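Local coordinates for protein endo-1,4-beta-xylanase (Uncultured bacterium, PDB 7AX7) that uses a bound cobalt ion to cleave acetyl groups from acetylated xylan, as the CE4 domain of a multidomain xylanase, at residues E3-L8 against S183-K188; I124-N129 against I150-F155. All blocks are in the same frame, centred on the assembly; numbering follows the deposited sequence.

Contact 1: residues E3-L8 against S183-K188; sequences EKLIAL and SELFEK
Leu185 spreads its two methyls over Leu5 and Ala7, two residues on the same side of a strand. The methyls divide the work: CD1 lies 4.0 Å from Leu5 CB, and CD2 lies 4.1 Å from Ala7 CB. The side chain extends with CG anti to the backbone N (chi1 170°), which carries both methyls across to the strand although the CB bond itself runs alongside it. Alanine suits position 7, because its single methyl lets the leucine fork come down close to the strand where the CA atoms of Ala7 and Leu185 are 6.8 Å apart.

The Leu5 side chain runs aslant to that of Leu185, and its CD1 goes on to the next helical turn. There it sits 3.8 Å from Lys188 CB, the two side chains meeting at about a right angle. It is the aliphatic base of the lysine that Leu5 meets; farther out, Lys188 CD comes within 4.4 Å of Glu3 OE2. The charged atoms, Glu3 OE2 and Lys188 NZ, are 5.0 Å apart and not in contact, though they may attract one another weakly. No hydrogen bond joins the two segments, which rest on apolar contacts of leucine, alanine and the lysine base.

Strand 4-8 and helix 183-188 run nearly antiparallel, their axes 155° apart in direction. Here a late helix, 182-189, packs over the start of parallel-sheet strand 4-11, away from the metal site. Ile149 of the adjoining strand 148-153 also touches Leu185 and Ala7. Ile6 points away from the helix and packs against Ile150 and Tyr177 of the two flanking strands.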
loop_
_atom_site.group_PDB
_atom_site.type_symbol
_atom_site.label_atom_id
_atom_site.label_comp_id
_atom_site.label_asym_id
_atom_site.label_seq_id
_atom_site.Cartn_x
_atom_site.Cartn_y
_atom_site.Cartn_z
ATOM N N GLU A 3 -5.013 -19.609 10.239
ATOM C CA GLU A 3 -4.601 -18.207 10.214
ATOM C C GLU A 3 -5.516 -17.395 9.304
ATOM O O GLU A 3 -5.911 -17.850 8.229
ATOM C CB GLU A 3 -3.149 -18.085 9.732
ATOM C CG GLU A 3 -2.144 -17.600 10.788
ATOM C CD GLU A 3 -0.709 -17.467 10.251
ATOM O OE1 GLU A 3 0.217 -17.249 11.064
ATOM O OE2 GLU A 3 -0.503 -17.581 9.024
ATOM N N LYS A 4 -5.862 -16.189 9.753
ATOM C CA LYS A 4 -6.695 -15.255 9.001
ATOM C C LYS A 4 -5.853 -14.020 8.717
ATOM O O LYS A 4 -5.451 -13.320 9.650
ATOM C CB LYS A 4 -7.956 -14.872 9.784
ATOM C CG LYS A 4 -8.846 -16.034 10.139
ATOM C CD LYS A 4 -9.952 -15.627 11.102
ATOM C CE LYS A 4 -10.871 -16.816 11.415
ATOM N NZ LYS A 4 -10.143 -18.000 12.011
ATOM N N LEU A 5 -5.572 -13.765 7.440
ATOM C CA LEU A 5 -4.569 -12.787 7.051
ATOM C C LEU A 5 -5.215 -11.486 6.597
ATOM O O LEU A 5 -6.216 -11.499 5.873
ATOM C CB LEU A 5 -3.680 -13.335 5.931
ATOM C CG LEU A 5 -2.968 -14.660 6.212
ATOM C CD1 LEU A 5 -2.014 -14.996 5.064
ATOM C CD2 LEU A 5 -2.227 -14.619 7.561
ATOM N N ILE A 6 -4.630 -10.363 7.024
ATOM C CA ILE A 6 -5.028 -9.033 6.569
ATOM C C ILE A 6 -3.780 -8.278 6.137
ATOM O O ILE A 6 -2.735 -8.343 6.799
ATOM C CB ILE A 6 -5.784 -8.235 7.652
ATOM C CG1 ILE A 6 -7.135 -8.871 7.945
ATOM C CG2 ILE A 6 -6.067 -6.830 7.157
ATOM C CD1 ILE A 6 -8.182 -8.537 6.899
ATOM N N ALA A 7 -3.887 -7.556 5.031
ATOM C CA ALA A 7 -2.774 -6.777 4.495
ATOM C C ALA A 7 -3.180 -5.311 4.569
ATOM O O ALA A 7 -3.909 -4.823 3.694
ATOM C CB ALA A 7 -2.433 -7.207 3.069
ATOM N N LEU A 8 -2.736 -4.631 5.631
ATOM C CA LEU A 8 -2.902 -3.187 5.731
ATOM C C LEU A 8 -1.919 -2.502 4.794
ATOM O O LEU A 8 -0.730 -2.830 4.791
ATOM C CB LEU A 8 -2.670 -2.718 7.169
ATOM C CG LEU A 8 -3.769 -2.915 8.213
ATOM C CD1 LEU A 8 -3.295 -2.392 9.572
ATOM C CD2 LEU A 8 -5.054 -2.217 7.798
ATOM N N SER A 183 3.455 -9.093 -0.080
ATOM C CA SER A 183 4.289 -10.245 -0.424
ATOM C C SER A 183 4.003 -11.419 0.505
ATOM O O SER A 183 3.804 -12.550 0.052
ATOM C CB SER A 183 5.778 -9.876 -0.370
ATOM O OG SER A 183 6.201 -9.197 -1.540
ATOM N N GLU A 184 3.977 -11.169 1.817
ATOM C CA GLU A 184 3.695 -12.249 2.761
ATOM C C GLU A 184 2.299 -12.821 2.548
ATOM O O GLU A 184 2.089 -14.029 2.689
ATOM C CB GLU A 184 3.858 -11.749 4.194
ATOM C CG GLU A 184 5.294 -11.557 4.613
ATOM C CD GLU A 184 5.407 -10.781 5.910
ATOM O OE1 GLU A 184 4.382 -10.225 6.365
ATOM O OE2 GLU A 184 6.519 -10.731 6.471
ATOM N N LEU A 185 1.331 -11.971 2.201
ATOM C CA LEU A 185 -0.025 -12.452 1.954
ATOM C C LEU A 185 -0.044 -13.526 0.870
ATOM O O LEU A 185 -0.607 -14.614 1.059
ATOM C CB LEU A 185 -0.934 -11.285 1.571
ATOM C CG LEU A 185 -2.324 -11.658 1.051
ATOM C CD1 LEU A 185 -3.141 -12.416 2.115
ATOM C CD2 LEU A 185 -3.048 -10.416 0.566
ATOM N N PHE A 186 0.559 -13.235 -0.286
ATOM C CA PHE A 186 0.544 -14.216 -1.365
ATOM C C PHE A 186 1.413 -15.424 -1.028
ATOM O O PHE A 186 1.013 -16.565 -1.275
ATOM C CB PHE A 186 0.975 -13.563 -2.676
ATOM C CG PHE A 186 -0.100 -12.710 -3.297
ATOM C CD1 PHE A 186 -1.099 -13.283 -4.061
ATOM C CD2 PHE A 186 -0.128 -11.339 -3.086
ATOM C CE1 PHE A 186 -2.100 -12.504 -4.623
ATOM C CE2 PHE A 186 -1.120 -10.553 -3.650
ATOM C CZ PHE A 186 -2.108 -11.136 -4.419
ATOM N N GLU A 187 2.593 -15.193 -0.450
ATOM C CA GLU A 187 3.457 -16.307 -0.066
ATOM C C GLU A 187 2.719 -17.289 0.843
ATOM O O GLU A 187 2.739 -18.505 0.616
ATOM C CB GLU A 187 4.718 -15.771 0.617
ATOM C CG GLU A 187 5.883 -16.769 0.718
ATOM C CD GLU A 187 5.657 -17.849 1.771
ATOM O OE1 GLU A 187 6.029 -19.016 1.511
ATOM O OE2 GLU A 187 5.109 -17.531 2.856
ATOM N N LYS A 188 2.049 -16.772 1.880
ATOM C CA LYS A 188 1.472 -17.658 2.888
ATOM C C LYS A 188 0.214 -18.357 2.378
ATOM O O LYS A 188 -0.097 -19.468 2.823
ATOM C CB LYS A 188 1.189 -16.878 4.178
ATOM C CG LYS A 188 2.452 -16.452 4.932
ATOM C CD LYS A 188 2.112 -15.580 6.151
ATOM C CE LYS A 188 3.363 -15.064 6.883
ATOM N NZ LYS A 188 4.109 -16.120 7.637
#

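Contact 2: residues I124-N129 against I150-F155; sequences INDSEN and ILLHDF. Unlike the reference sequence in segment 124-129: Ser127 (reference Trp).
The imidazole of His153 has Ser127 CB over one face and the carboxylate of Asp126 at its edge. Ser127 CB makes a CH-pi contact 4.1 Å from the ring centroid; this serine stands where the reference sequence has tryptophan. At the edge is a His-carboxylate hydrogen bond: His153 ND1 donates to Asp126 OD1 over 2.6 Å, with the oxygen in the imidazole plane. The carboxylate is turned 49° from the ring, and ND1 comes to OD1 from above the carboxylate plane. OD2 uses its syn lone pair to accept a hydrogen bond from the backbone N-H of His153, N to OD2 2.8 Å. Asp126 thus grips both ring and main chain, steered there by a CG tucked between the backbone N and the carbonyl carbon (chi1 77°). OD2 is also hydrogen-bonded to Thr161. With an alanine here, His153 would probably lose the mates of both ND1 and its backbone N, and the ring would be set free to turn. Ser127 CA lies at the edge of the Phe155 ring, 4.0 Å from CE2.

Toward the start of the strand, Ile124, branched at CB, can send CG2 to Ile150 CG2 (3.8 Å) and CD1 to Leu152 CD2 (3.9 Å) at once.

His153 lies beside an acetate, probably from the crystallisation liquor, and about 5 Å from the cobalt ion held by Asp12, His62 and His66. It probably lines the metal pocket, with Asp126 as second-shell partner, consistent with the metal-side histidine of CE4 deacetylases. Loop 124-129 leaves strand 118-123, a parallel neighbour of strand 148-153, and leads to helix 133-143, whose Arg136 packs against Ile124 and Asp126.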
loop_
_atom_site.group_PDB
_atom_site.type_symbol
_atom_site.label_atom_id
_atom_site.label_comp_id
_atom_site.label_asym_id
_atom_site.label_seq_id
_atom_site.Cartn_x
_atom_site.Cartn_y
_atom_site.Cartn_z
ATOM N N ILE A 124 -11.228 2.577 2.232
ATOM C CA ILE A 124 -11.938 3.025 3.422
ATOM C C ILE A 124 -12.247 4.514 3.359
ATOM O O ILE A 124 -12.652 5.099 4.364
ATOM C CB ILE A 124 -11.178 2.672 4.714
ATOM C CG1 ILE A 124 -9.979 3.588 4.901
ATOM C CG2 ILE A 124 -10.741 1.191 4.705
ATOM C CD1 ILE A 124 -9.462 3.604 6.333
ATOM N N ASN A 125 -12.070 5.137 2.192
ATOM C CA ASN A 125 -12.430 6.539 1.960
ATOM C C ASN A 125 -11.721 7.473 2.934
ATOM O O ASN A 125 -12.307 8.442 3.418
ATOM C CB ASN A 125 -13.949 6.757 2.034
ATOM C CG ASN A 125 -14.744 5.659 1.340
ATOM O OD1 ASN A 125 -15.696 5.119 1.913
ATOM N ND2 ASN A 125 -14.367 5.328 0.103
ATOM N N ASP A 126 -10.445 7.196 3.217
ATOM C CA ASP A 126 -9.653 8.032 4.116
ATOM C C ASP A 126 -8.792 9.036 3.357
ATOM O O ASP A 126 -7.702 9.401 3.820
ATOM C CB ASP A 126 -8.784 7.174 5.033
ATOM C CG ASP A 126 -7.565 6.615 4.330
ATOM O OD1 ASP A 126 -7.686 6.219 3.154
ATOM O OD2 ASP A 126 -6.485 6.589 4.949
ATOM N N SER A 127 -9.253 9.479 2.185
ATOM C CA SER A 127 -8.599 10.565 1.473
ATOM C C SER A 127 -9.312 11.900 1.660
ATOM O O SER A 127 -8.723 12.946 1.370
ATOM C CB SER A 127 -8.485 10.235 -0.026
ATOM O OG SER A 127 -9.730 10.342 -0.699
ATOM N N GLU A 128 -10.544 11.887 2.160
ATOM C CA GLU A 128 -11.349 13.083 2.361
ATOM C C GLU A 128 -11.492 13.352 3.856
ATOM O O GLU A 128 -11.842 12.446 4.623
ATOM C CB GLU A 128 -12.728 12.910 1.720
ATOM C CG GLU A 128 -13.519 14.189 1.570
ATOM C CD GLU A 128 -13.593 14.650 0.127
ATOM O OE1 GLU A 128 -12.681 15.381 -0.317
ATOM O OE2 GLU A 128 -14.559 14.263 -0.567
ATOM N N ASN A 129 -11.237 14.599 4.262
ATOM C CA ASN A 129 -11.307 14.947 5.679
ATOM C C ASN A 129 -12.713 14.765 6.242
ATOM O O ASN A 129 -12.874 14.510 7.442
ATOM C CB ASN A 129 -10.831 16.386 5.886
ATOM C CG ASN A 129 -9.472 16.454 6.557
ATOM O OD1 ASN A 129 -9.347 16.945 7.680
ATOM N ND2 ASN A 129 -8.448 15.942 5.880
ATOM N N ILE A 150 -6.398 -4.007 2.423
ATOM C CA ILE A 150 -7.124 -2.808 2.828
ATOM C C ILE A 150 -6.284 -1.584 2.472
ATOM O O ILE A 150 -5.086 -1.529 2.781
ATOM C CB ILE A 150 -7.481 -2.840 4.325
ATOM C CG1 ILE A 150 -8.442 -4.006 4.603
ATOM C CG2 ILE A 150 -8.125 -1.517 4.765
ATOM C CD1 ILE A 150 -8.710 -4.245 6.079
ATOM N N LEU A 151 -6.914 -0.617 1.809
ATOM C CA LEU A 151 -6.233 0.549 1.260
ATOM C C LEU A 151 -6.471 1.752 2.166
ATOM O O LEU A 151 -7.619 2.178 2.353
ATOM C CB LEU A 151 -6.723 0.831 -0.162
ATOM C CG LEU A 151 -5.988 1.885 -0.998
ATOM C CD1 LEU A 151 -6.249 1.660 -2.478
ATOM C CD2 LEU A 151 -6.377 3.303 -0.591
ATOM N N LEU A 152 -5.386 2.286 2.732
ATOM C CA LEU A 152 -5.371 3.531 3.494
ATOM C C LEU A 152 -4.394 4.500 2.818
ATOM O O LEU A 152 -3.722 4.142 1.852
ATOM C CB LEU A 152 -4.993 3.260 4.954
ATOM C CG LEU A 152 -5.850 2.241 5.730
ATOM C CD1 LEU A 152 -5.360 0.813 5.500
ATOM C CD2 LEU A 152 -5.853 2.541 7.215
ATOM N N HIS A 153 -4.325 5.744 3.315
ATOM C CA HIS A 153 -3.422 6.755 2.765
ATOM C C HIS A 153 -2.537 7.347 3.850
ATOM O O HIS A 153 -3.014 7.660 4.949
ATOM C CB HIS A 153 -4.176 7.920 2.097
ATOM C CG HIS A 153 -5.047 7.511 0.954
ATOM N ND1 HIS A 153 -6.225 6.817 1.126
ATOM C CD2 HIS A 153 -4.913 7.706 -0.381
ATOM C CE1 HIS A 153 -6.785 6.610 -0.055
ATOM N NE2 HIS A 153 -6.007 7.135 -0.985
ATOM N N ASP A 154 -1.256 7.552 3.526
ATOM C CA ASP A 154 -0.358 8.292 4.403
ATOM C C ASP A 154 0.267 9.478 3.675
ATOM O O ASP A 154 1.458 9.770 3.828
ATOM C CB ASP A 154 0.706 7.375 5.014
ATOM C CG ASP A 154 1.661 6.780 3.977
ATOM O OD1 ASP A 154 1.258 6.569 2.816
ATOM O OD2 ASP A 154 2.824 6.519 4.343
ATOM N N PHE A 155 -0.532 10.189 2.875
ATOM C CA PHE A 155 -0.076 11.481 2.376
ATOM C C PHE A 155 0.066 12.462 3.542
ATOM O O PHE A 155 -0.502 12.269 4.623
ATOM C CB PHE A 155 -1.031 12.033 1.307
ATOM C CG PHE A 155 -2.454 12.209 1.775
ATOM C CD1 PHE A 155 -2.809 13.278 2.582
ATOM C CD2 PHE A 155 -3.436 11.320 1.384
ATOM C CE1 PHE A 155 -4.127 13.448 3.009
ATOM C CE2 PHE A 155 -4.752 11.478 1.805
ATOM C CZ PHE A 155 -5.095 12.551 2.614
#

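How the contacts relate
The two contacts have centres about 20 Å apart and share the parallel sheet of the NodB-type deacetylase fold, in which strands 4-11 and 148-153 are neighbours. Contact 2 is nested along the chain inside the loop that contact 1 closes between the first strand and the late helix 182-189. They meet directly: Ala7 O lies 2.9 Å from Ile150 N, a probable hydrogen bond, and Leu8 packs on Leu152. Contact 1 covers the early part of strand 4-11, while contact 2 reaches the C-terminal end of strand 148-153. There Asp12, just after strand 4-11, helps to bind cobalt, so the shared sheet connects the helix-covered region with the metal site.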